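Local coordinates for DUF985 domain-containing protein (Shewanella oneidensis, PDB 1YUD) that is of unknown function but adopts the cupin fold of the DUF985 family and forms an assembly of two subunits, at residues 12-17 against 125-129; 27-31 against 60-65; 55-59 against 118-122; 79-83 against 95-99. One frame throughout, in Å; residues are numbered along the deposited sequence.

The four contacts sample both sheets of a cupin beta-sandwich and the helix laid against its outside. Contacts 2 and 4 are mostly buried, contacts 1 and 3 partly so. Contact 1 is apolar ring packing of the N-terminal helix on strand 126-133, close to the second subunit. Contact 3 is also apolar, but lies between the two sheets, with Leu56 and Met121 facing each other. Contact 2 is polar, with a backbone carbonyl and two glutamates bonding a glycine-containing loop to an edge strand. Contact 4 is mainly backbone pairing within a hairpin. Contacts 3 and 4 meet through Asn122 and Ser119, contacts 1 and 3 through Thr58, and contacts 2 and 3 through neighbouring strands.

Contact 1: residues 12-17 against 125-129; sequences QNADDF and GFSLV
Phe126 and Phe17 meet ring against ring: CE1 of Phe17 comes 3.3 Å from CE2 of Phe126. The centroids are 5.6 Å apart and the planes 32° apart, an oblique pair that is neither a regular stack nor an edge-to-face one. Phe17 also receives a CH-pi approach from Leu128, whose CD2 sits 4.2 Å from the ring centroid and off-centre. Ala14 adds to the first shell, its CB 3.6 Å from CB of Phe126, while its backbone N and Asn13 CA lie over one face of the Phe126 ring. The Phe126 ring reaches the helix because its CG is held between backbone N and carbonyl carbon (chi1 71°). In the cupin sandwich this joins the N-terminal helix 14-20 to the outside of the sheet containing strand 126-133. With an alanine for Phe126, Phe17 would probably lose its aromatic neighbour and a gap would open beneath the start of the helix. Further out, Ala14 and Phe17 also rest on Leu55 of the adjacent strand 50-57. The interface lies close by, since Leu101 of the second subunit packs on Phe17 and Pro107 of that subunit on Leu128.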
loop_
_atom_site.group_PDB
_atom_site.type_symbol
_atom_site.label_atom_id
_atom_site.label_comp_id
_atom_site.label_asym_id
_atom_site.label_seq_id
_atom_site.Cartn_x
_atom_site.Cartn_y
_atom_site.Cartn_z
ATOM N N GLN A 12 13.121 16.208 -0.474
ATOM C CA GLN A 12 11.729 16.587 -0.261
ATOM C C GLN A 12 11.348 16.610 1.212
ATOM O O GLN A 12 11.940 15.903 2.030
ATOM C CB GLN A 12 10.798 15.621 -1.003
ATOM C CG GLN A 12 10.530 15.969 -2.461
ATOM C CD GLN A 12 9.556 15.002 -3.125
ATOM O OE1 GLN A 12 8.887 15.349 -4.102
ATOM N NE2 GLN A 12 9.481 13.781 -2.603
ATOM N N ASN A 13 10.354 17.428 1.544
ATOM C CA ASN A 13 9.888 17.526 2.917
ATOM C C ASN A 13 8.367 17.488 2.968
ATOM O O ASN A 13 7.702 17.585 1.940
ATOM C CB ASN A 13 10.391 18.810 3.572
ATOM C CG ASN A 13 10.710 18.616 5.042
ATOM O OD1 ASN A 13 11.673 17.928 5.391
ATOM N ND2 ASN A 13 9.895 19.206 5.913
ATOM N N ALA A 14 7.827 17.354 4.171
ATOM C CA ALA A 14 6.386 17.274 4.366
ATOM C C ALA A 14 5.591 18.341 3.618
ATOM O O ALA A 14 4.435 18.124 3.252
ATOM C CB ALA A 14 6.072 17.335 5.848
ATOM N N ASP A 15 6.204 19.492 3.380
ATOM C CA ASP A 15 5.515 20.573 2.689
ATOM C C ASP A 15 5.254 20.253 1.226
ATOM O O ASP A 15 4.217 20.626 0.675
ATOM C CB ASP A 15 6.321 21.865 2.817
ATOM C CG ASP A 15 6.471 22.309 4.258
ATOM O OD1 ASP A 15 5.433 22.482 4.934
ATOM O OD2 ASP A 15 7.619 22.482 4.716
ATOM N N ASP A 16 6.199 19.555 0.605
ATOM C CA ASP A 16 6.080 19.171 -0.797
ATOM C C ASP A 16 4.959 18.167 -0.967
ATOM O O ASP A 16 4.142 18.278 -1.883
ATOM C CB ASP A 16 7.383 18.545 -1.286
ATOM C CG ASP A 16 8.537 19.512 -1.247
ATOM O OD1 ASP A 16 8.725 20.173 -0.205
ATOM O OD2 ASP A 16 9.260 19.608 -2.258
ATOM N N PHE A 17 4.932 17.187 -0.068
ATOM C CA PHE A 17 3.922 16.139 -0.100
ATOM C C PHE A 17 2.520 16.662 0.134
ATOM O O PHE A 17 1.622 16.400 -0.664
ATOM C CB PHE A 17 4.254 15.042 0.920
ATOM C CG PHE A 17 5.293 14.074 0.436
ATOM C CD1 PHE A 17 6.496 13.917 1.114
ATOM C CD2 PHE A 17 5.083 13.349 -0.736
ATOM C CE1 PHE A 17 7.480 13.053 0.630
ATOM C CE2 PHE A 17 6.059 12.483 -1.229
ATOM C CZ PHE A 17 7.257 12.338 -0.543
ATOM N N GLY A 125 10.856 14.514 11.756
ATOM C CA GLY A 125 10.917 14.562 10.310
ATOM C C GLY A 125 9.512 14.370 9.786
ATOM O O GLY A 125 8.554 14.815 10.427
ATOM N N PHE A 126 9.365 13.712 8.639
ATOM C CA PHE A 126 8.028 13.494 8.094
ATOM C C PHE A 126 7.776 12.028 7.764
ATOM O O PHE A 126 8.706 11.215 7.724
ATOM C CB PHE A 126 7.838 14.297 6.818
ATOM C CG PHE A 126 8.622 13.765 5.666
ATOM C CD1 PHE A 126 9.996 13.961 5.600
ATOM C CD2 PHE A 126 7.991 13.053 4.654
ATOM C CE1 PHE A 126 10.736 13.459 4.540
ATOM C CE2 PHE A 126 8.716 12.546 3.595
ATOM C CZ PHE A 126 10.095 12.752 3.536
ATOM N N SER A 127 6.514 11.698 7.502
ATOM C CA SER A 127 6.159 10.333 7.143
ATOM C C SER A 127 4.924 10.216 6.273
ATOM O O SER A 127 3.803 10.505 6.703
ATOM C CB SER A 127 5.985 9.490 8.388
ATOM O OG SER A 127 7.240 9.271 8.976
ATOM N N LEU A 128 5.161 9.808 5.029
ATOM C CA LEU A 128 4.103 9.590 4.057
ATOM C C LEU A 128 3.774 8.110 4.224
ATOM O O LEU A 128 4.673 7.264 4.300
ATOM C CB LEU A 128 4.597 9.860 2.632
ATOM C CG LEU A 128 3.466 9.674 1.614
ATOM C CD1 LEU A 128 2.420 10.729 1.868
ATOM C CD2 LEU A 128 3.982 9.756 0.188
ATOM N N VAL A 129 2.486 7.807 4.260
ATOM C CA VAL A 129 2.036 6.450 4.484
ATOM C C VAL A 129 0.799 6.098 3.670
ATOM O O VAL A 129 -0.057 6.951 3.407
ATOM C CB VAL A 129 1.739 6.272 5.990
ATOM C CG1 VAL A 129 0.389 5.628 6.215
ATOM C CG2 VAL A 129 2.851 5.499 6.631
#

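Contact 2: residues 27-31 against 60-65; sequences VEGGF and EVSHFH
Glu28 O accepts two hydrogen bonds from His63, and these are the main polar link between the loop 27-31 and segment 60-65. The backbone N of His63 donates at 3.2 Å to Glu28 O. Its ring nitrogen ND1 donates at 3.0 Å to the same Glu28 O, from 47° out of the carbonyl plane. With CG beside its own backbone N (chi1 -50°), the imidazole brings ND1 round to the same acceptor; the ND1 bond fixes the turn of the ring, while the N-H bond holds the backbone.

Carboxylates supply the weaker bonds, one from each segment. Ser62 OG makes a weak bond of 3.0 Å to Glu28 OE1, and Gly30 N a weak one of 3.2 Å to Glu60 OE2. Glu28 also lays its other oxygen, OE2, over one face of the His65 ring, 3.1 Å above that plane and offset toward the rim.

Backbone shape matters as well. A CB at Gly29 would head toward Val61 O and His63, and the backbone angles there (phi 116°) would in any case press it on the carbonyl O of Glu28. At Gly30 the positive phi favours glycine.

The loop leads into strand 31-37, where Phe31 pairs with Leu55 in one sheet of the cupin sandwich. Ser62 and His65 pair with Ser119 and Phe117 in the other, so the contact bridges the two sheets, with Phe142 packing against both Glu28 and His65.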
loop_
_atom_site.group_PDB
_atom_site.type_symbol
_atom_site.label_atom_id
_atom_site.label_comp_id
_atom_site.label_asym_id
_atom_site.label_seq_id
_atom_site.Cartn_x
_atom_site.Cartn_y
_atom_site.Cartn_z
ATOM N N VAL A 27 -9.470 14.402 10.876
ATOM C CA VAL A 27 -10.064 14.606 12.190
ATOM C C VAL A 27 -9.300 13.923 13.309
ATOM O O VAL A 27 -9.329 14.378 14.453
ATOM C CB VAL A 27 -11.527 14.125 12.230
ATOM C CG1 VAL A 27 -11.593 12.631 12.025
ATOM C CG2 VAL A 27 -12.157 14.504 13.552
ATOM N N GLU A 28 -8.608 12.839 12.978
ATOM C CA GLU A 28 -7.850 12.081 13.972
ATOM C C GLU A 28 -6.435 12.614 14.106
ATOM O O GLU A 28 -5.664 12.131 14.919
ATOM C CB GLU A 28 -7.786 10.600 13.570
ATOM C CG GLU A 28 -6.680 10.276 12.547
ATOM C CD GLU A 28 -6.800 8.881 11.932
ATOM O OE1 GLU A 28 -5.790 8.378 11.384
ATOM O OE2 GLU A 28 -7.905 8.297 11.981
ATOM N N GLY A 29 -6.098 13.607 13.300
ATOM C CA GLY A 29 -4.754 14.158 13.327
ATOM C C GLY A 29 -4.060 13.914 11.997
ATOM O O GLY A 29 -4.620 13.269 11.100
ATOM N N GLY A 30 -2.842 14.428 11.861
ATOM C CA GLY A 30 -2.093 14.248 10.628
ATOM C C GLY A 30 -2.738 14.850 9.389
ATOM O O GLY A 30 -3.679 15.645 9.476
ATOM N N PHE A 31 -2.218 14.456 8.230
ATOM C CA PHE A 31 -2.696 14.929 6.937
ATOM C C PHE A 31 -3.094 13.767 6.036
ATOM O O PHE A 31 -2.515 12.692 6.118
ATOM C CB PHE A 31 -1.597 15.741 6.274
ATOM C CG PHE A 31 -1.296 17.020 6.985
ATOM C CD1 PHE A 31 -2.185 18.090 6.917
ATOM C CD2 PHE A 31 -0.140 17.156 7.740
ATOM C CE1 PHE A 31 -1.925 19.283 7.592
ATOM C CE2 PHE A 31 0.134 18.344 8.424
ATOM C CZ PHE A 31 -0.764 19.408 8.346
ATOM N N GLU A 60 2.625 16.277 14.726
ATOM C CA GLU A 60 1.443 15.438 14.605
ATOM C C GLU A 60 1.644 13.954 14.962
ATOM O O GLU A 60 2.725 13.379 14.779
ATOM C CB GLU A 60 0.884 15.559 13.173
ATOM C CG GLU A 60 0.248 16.908 12.836
ATOM C CD GLU A 60 -1.145 17.063 13.435
ATOM O OE1 GLU A 60 -1.295 16.832 14.658
ATOM O OE2 GLU A 60 -2.094 17.417 12.692
ATOM N N VAL A 61 0.584 13.363 15.504
ATOM C CA VAL A 61 0.536 11.950 15.847
ATOM C C VAL A 61 -0.901 11.554 15.536
ATOM O O VAL A 61 -1.803 12.399 15.573
ATOM C CB VAL A 61 0.802 11.660 17.351
ATOM C CG1 VAL A 61 2.185 12.136 17.748
ATOM C CG2 VAL A 61 -0.280 12.284 18.204
ATOM N N SER A 62 -1.118 10.282 15.213
ATOM C CA SER A 62 -2.460 9.807 14.910
ATOM C C SER A 62 -3.102 9.332 16.201
ATOM O O SER A 62 -2.793 8.252 16.687
ATOM C CB SER A 62 -2.403 8.664 13.899
ATOM O OG SER A 62 -3.712 8.303 13.505
ATOM N N HIS A 63 -4.002 10.138 16.752
ATOM C CA HIS A 63 -4.654 9.809 18.016
ATOM C C HIS A 63 -5.563 8.575 18.022
ATOM O O HIS A 63 -6.356 8.348 17.105
ATOM C CB HIS A 63 -5.438 11.020 18.533
ATOM C CG HIS A 63 -4.641 12.287 18.565
ATOM N ND1 HIS A 63 -4.657 13.203 17.535
ATOM C CD2 HIS A 63 -3.789 12.781 19.492
ATOM C CE1 HIS A 63 -3.853 14.208 17.827
ATOM N NE2 HIS A 63 -3.313 13.976 19.009
ATOM N N PHE A 64 -5.428 7.789 19.086
ATOM C CA PHE A 64 -6.215 6.586 19.266
ATOM C C PHE A 64 -7.616 6.736 18.691
ATOM O O PHE A 64 -8.312 7.715 18.970
ATOM C CB PHE A 64 -6.298 6.240 20.745
ATOM C CG PHE A 64 -5.051 5.611 21.285
ATOM C CD1 PHE A 64 -4.362 6.191 22.346
ATOM C CD2 PHE A 64 -4.577 4.416 20.752
ATOM C CE1 PHE A 64 -3.213 5.590 22.877
ATOM C CE2 PHE A 64 -3.435 3.808 21.270
ATOM C CZ PHE A 64 -2.754 4.396 22.335
ATOM N N HIS A 65 -8.006 5.749 17.884
ATOM C CA HIS A 65 -9.313 5.694 17.223
ATOM C C HIS A 65 -9.591 4.241 16.828
ATOM O O HIS A 65 -8.682 3.430 16.744
ATOM C CB HIS A 65 -9.294 6.577 15.978
ATOM C CG HIS A 65 -8.185 6.250 15.027
ATOM N ND1 HIS A 65 -8.404 5.689 13.787
ATOM C CD2 HIS A 65 -6.843 6.375 15.150
ATOM C CE1 HIS A 65 -7.244 5.483 13.189
ATOM N NE2 HIS A 65 -6.281 5.891 13.995
#

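Contact 3: residues 55-59 against 118-122; sequences LLRTG and GSAMN
Met121, present as selenomethionine, has the largest buried surface here and lies along Leu56, the two side chains running past each other in opposite directions. CD2 of Leu56 approaches CG of Met121 at 3.5 Å, and the same methyl lies 3.9 Å from Met121 N, so the leucine touches both the root of the Met121 side chain and its backbone. Farther out, SE of Met121 comes to 3.3 Å from Leu56 O, a proximity that at this resolution supports van der Waals packing and nothing more specific. A bend at the last torsion (chi3 -70°) turns the terminal methyl onto Thr58 in segment 55-59.

There Met121 CE rests first on the backbone, 3.3 Å from Thr58 N and 3.4 Å from Thr58 CA. Thr58 OG1 comes second, 3.7 Å from Met121 CE, the two side chains crossing at about a right angle. OG1 is hydrogen-bonded with Gly125 N, and towards Met121 it makes only a van der Waals contact with the CE methyl.

The two strands belong to the two sheets of the cupin sandwich, and segments 55-57 and 118-121 cross at 54° with axes 7.7 Å apart at closest. Strand 50-57 turns Leu55 and Arg57 the other way, onto helix 14-20 and strand 31-37. On the opposing sheet, Met121 also packs on Leu81 of strand 81-86, and Ser119 OG bonds to Thr82 O.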
loop_
_atom_site.group_PDB
_atom_site.type_symbol
_atom_site.label_atom_id
_atom_site.label_comp_id
_atom_site.label_asym_id
_atom_site.label_seq_id
_atom_site.Cartn_x
_atom_site.Cartn_y
_atom_site.Cartn_z
ATOM N N LEU A 55 0.082 11.729 5.953
ATOM C CA LEU A 55 1.365 12.246 6.380
ATOM C C LEU A 55 1.455 12.613 7.848
ATOM O O LEU A 55 0.458 12.921 8.492
ATOM C CB LEU A 55 1.733 13.442 5.503
ATOM C CG LEU A 55 3.108 14.029 5.775
ATOM C CD1 LEU A 55 3.764 14.416 4.462
ATOM C CD2 LEU A 55 2.971 15.206 6.735
ATOM N N LEU A 56 2.672 12.573 8.375
ATOM C CA LEU A 56 2.902 12.898 9.771
ATOM C C LEU A 56 4.149 13.767 9.935
ATOM O O LEU A 56 5.229 13.424 9.431
ATOM C CB LEU A 56 3.074 11.615 10.577
ATOM C CG LEU A 56 2.305 11.550 11.888
ATOM C CD1 LEU A 56 0.817 11.326 11.609
ATOM C CD2 LEU A 56 2.869 10.423 12.732
ATOM N N ARG A 57 3.987 14.895 10.632
ATOM C CA ARG A 57 5.092 15.815 10.908
ATOM C C ARG A 57 5.370 15.826 12.402
ATOM O O ARG A 57 4.503 15.489 13.207
ATOM C CB ARG A 57 4.759 17.235 10.465
ATOM C CG ARG A 57 4.657 17.431 8.971
ATOM C CD ARG A 57 4.299 18.875 8.636
ATOM N NE ARG A 57 3.236 19.381 9.503
ATOM C CZ ARG A 57 2.545 20.494 9.276
ATOM N NH1 ARG A 57 1.601 20.874 10.132
ATOM N NH2 ARG A 57 2.789 21.216 8.185
ATOM N N THR A 58 6.581 16.243 12.752
ATOM C CA THR A 58 7.039 16.305 14.137
ATOM C C THR A 58 6.044 16.821 15.177
ATOM O O THR A 58 6.232 16.596 16.376
ATOM C CB THR A 58 8.312 17.141 14.257
ATOM O OG1 THR A 58 9.289 16.656 13.330
ATOM C CG2 THR A 58 8.870 17.029 15.652
ATOM N N GLY A 59 4.992 17.505 14.739
ATOM C CA GLY A 59 4.014 17.998 15.693
ATOM C C GLY A 59 2.742 17.165 15.705
ATOM O O GLY A 59 1.885 17.308 16.586
ATOM N N GLY A 118 -3.279 3.914 17.403
ATOM C CA GLY A 118 -2.774 5.216 17.026
ATOM C C GLY A 118 -1.325 5.054 16.611
ATOM O O GLY A 118 -0.785 3.956 16.671
ATOM N N SER A 119 -0.676 6.129 16.188
ATOM C CA SER A 119 0.709 6.014 15.775
ATOM C C SER A 119 1.475 7.326 15.850
ATOM O O SER A 119 0.924 8.405 15.656
ATOM C CB SER A 119 0.783 5.472 14.353
ATOM O OG SER A 119 2.125 5.439 13.891
ATOM N N ALA A 120 2.764 7.209 16.128
ATOM C CA ALA A 120 3.642 8.355 16.205
ATOM C C ALA A 120 4.828 8.024 15.321
ATOM O O ALA A 120 4.959 6.893 14.868
ATOM C CB ALA A 120 4.093 8.573 17.647
HETATM N N MSE A 121 5.682 9.002 15.053
HETATM C CA MSE A 121 6.856 8.731 14.241
HETATM C C MSE A 121 7.883 8.198 15.229
HETATM O O MSE A 121 7.580 8.070 16.411
HETATM C CB MSE A 121 7.380 10.011 13.594
HETATM C CG MSE A 121 6.356 10.787 12.793
HETATM SE SE MSE A 121 7.260 11.996 11.580
HETATM C CE MSE A 121 7.953 13.264 12.874
ATOM N N ASN A 122 9.084 7.888 14.760
ATOM C CA ASN A 122 10.129 7.394 15.653
ATOM C C ASN A 122 11.252 8.426 15.813
ATOM O O ASN A 122 11.965 8.437 16.816
ATOM C CB ASN A 122 10.686 6.058 15.134
ATOM C CG ASN A 122 9.872 4.853 15.617
ATOM O OD1 ASN A 122 9.759 3.850 14.919
ATOM N ND2 ASN A 122 9.324 4.946 16.821
#

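Contact 4: residues 79-83 against 95-99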
loop_
_atom_site.group_PDB
_atom_site.type_symbol
_atom_site.label_atom_id
_atom_site.label_comp_id
_atom_site.label_asym_id
_atom_site.label_seq_id
_atom_site.Cartn_x
_atom_site.Cartn_y
_atom_site.Cartn_z
ATOM N N GLN A 79 9.879 8.853 7.939
ATOM C CA GLN A 79 10.290 8.304 9.229
ATOM C C GLN A 79 9.504 7.108 9.728
ATOM O O GLN A 79 8.291 7.174 9.877
ATOM C CB GLN A 79 10.218 9.396 10.315
ATOM C CG GLN A 79 11.543 9.745 10.964
ATOM C CD GLN A 79 12.398 10.580 10.065
ATOM O OE1 GLN A 79 13.624 10.606 10.190
ATOM N NE2 GLN A 79 11.757 11.285 9.147
ATOM N N SER A 80 10.213 6.027 10.029
ATOM C CA SER A 80 9.575 4.824 10.539
ATOM C C SER A 80 8.573 5.237 11.616
ATOM O O SER A 80 8.861 6.121 12.418
ATOM C CB SER A 80 10.617 3.908 11.162
ATOM O OG SER A 80 10.845 4.301 12.502
ATOM N N LEU A 81 7.401 4.607 11.630
ATOM C CA LEU A 81 6.372 4.931 12.621
ATOM C C LEU A 81 6.290 3.852 13.694
ATOM O O LEU A 81 7.193 3.030 13.845
ATOM C CB LEU A 81 5.004 5.073 11.941
ATOM C CG LEU A 81 4.976 5.950 10.686
ATOM C CD1 LEU A 81 3.570 5.987 10.132
ATOM C CD2 LEU A 81 5.436 7.351 11.010
ATOM N N THR A 82 5.200 3.853 14.441
ATOM C CA THR A 82 5.011 2.858 15.474
ATOM C C THR A 82 3.534 2.793 15.718
ATOM O O THR A 82 2.914 3.785 16.080
ATOM C CB THR A 82 5.729 3.246 16.760
ATOM O OG1 THR A 82 7.127 3.383 16.484
ATOM C CG2 THR A 82 5.536 2.180 17.826
ATOM N N ILE A 83 2.959 1.623 15.489
ATOM C CA ILE A 83 1.533 1.471 15.677
ATOM C C ILE A 83 1.267 0.952 17.073
ATOM O O ILE A 83 1.658 -0.160 17.419
ATOM C CB ILE A 83 0.943 0.482 14.667
ATOM C CG1 ILE A 83 1.537 0.733 13.275
ATOM C CG2 ILE A 83 -0.562 0.606 14.651
ATOM C CD1 ILE A 83 1.088 2.006 12.634
ATOM N N ALA A 95 4.204 -2.342 16.729
ATOM C CA ALA A 95 4.791 -2.837 15.490
ATOM C C ALA A 95 5.654 -1.747 14.869
ATOM O O ALA A 95 5.367 -0.571 15.039
ATOM C CB ALA A 95 3.686 -3.236 14.539
ATOM N N GLN A 96 6.696 -2.121 14.141
ATOM C CA GLN A 96 7.559 -1.112 13.535
ATOM C C GLN A 96 7.449 -0.978 12.025
ATOM O O GLN A 96 8.043 -1.765 11.282
ATOM C CB GLN A 96 9.024 -1.388 13.880
ATOM C CG GLN A 96 9.330 -1.345 15.359
ATOM C CD GLN A 96 8.939 -0.032 15.979
ATOM O OE1 GLN A 96 7.962 0.051 16.738
ATOM N NE2 GLN A 96 9.695 1.017 15.651
ATOM N N LEU A 97 6.711 0.029 11.571
ATOM C CA LEU A 97 6.556 0.267 10.138
ATOM C C LEU A 97 7.786 1.040 9.696
ATOM O O LEU A 97 8.291 1.847 10.464
ATOM C CB LEU A 97 5.297 1.093 9.865
ATOM C CG LEU A 97 4.615 0.842 8.519
ATOM C CD1 LEU A 97 4.241 -0.652 8.398
ATOM C CD2 LEU A 97 3.374 1.730 8.403
ATOM N N GLY A 98 8.282 0.803 8.484
ATOM C CA GLY A 98 9.461 1.528 8.043
ATOM C C GLY A 98 10.336 0.698 7.130
ATOM O O GLY A 98 9.972 -0.427 6.801
ATOM N N LEU A 99 11.495 1.231 6.745
ATOM C CA LEU A 99 12.401 0.540 5.828
ATOM C C LEU A 99 13.708 -0.044 6.374
ATOM O O LEU A 99 14.589 -0.391 5.585
ATOM C CB LEU A 99 12.742 1.466 4.656
ATOM C CG LEU A 99 11.638 1.726 3.622
ATOM C CD1 LEU A 99 11.962 2.948 2.779
ATOM C CD2 LEU A 99 11.491 0.501 2.749
#
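Ile83 and Ala95 carry the straightest backbone bond of this contact, Ile83 N donating to Ala95 O at 3.3 Å with an N-H...O angle of 158°. The return bond, Ala95 N to Ile83 O, is weak, as is Leu81 N to Leu97 O at 3.1 Å. A CA-H...O approach from Thr82 CA to Ala95 O, 3.5 Å long, adds to the pairing. Leu81, Ile83 and Leu97 fill the packed side, with CB of Leu81 4.5 Å from CB of Leu97, and all three rest on Trp73 of strand 71-76 inside the sandwich.

This is the beta hairpin of strands 81-86 and 92-97 in the cupin fold, with 81-83 and 95-97 running antiparallel at 146°. At its open end Gly98 faces Ser80; its backbone angles call for glycine, and a CB there would run into Ser80 CB.

The looser side belongs to the partly exposed Gln96, which lies beside the buried Thr82. CG2 of Thr82 is 3.4 Å from Gln96 OE1, and the bent glutamine chain (chi2 -56°) brings its amide alongside Thr82 of the partner strand. Thr82 OG1 donates to Leu81 O at 2.7 Å, approaching from beside and above the carbonyl and not on a lone pair, and weakly accepts from Asn122 ND2. A valine in place of Thr82 would probably leave Leu81 O without that hydroxyl and Asn122 without its weak acceptor. Ser80 OG, on this same fringe, bonds to Asn122 OD1.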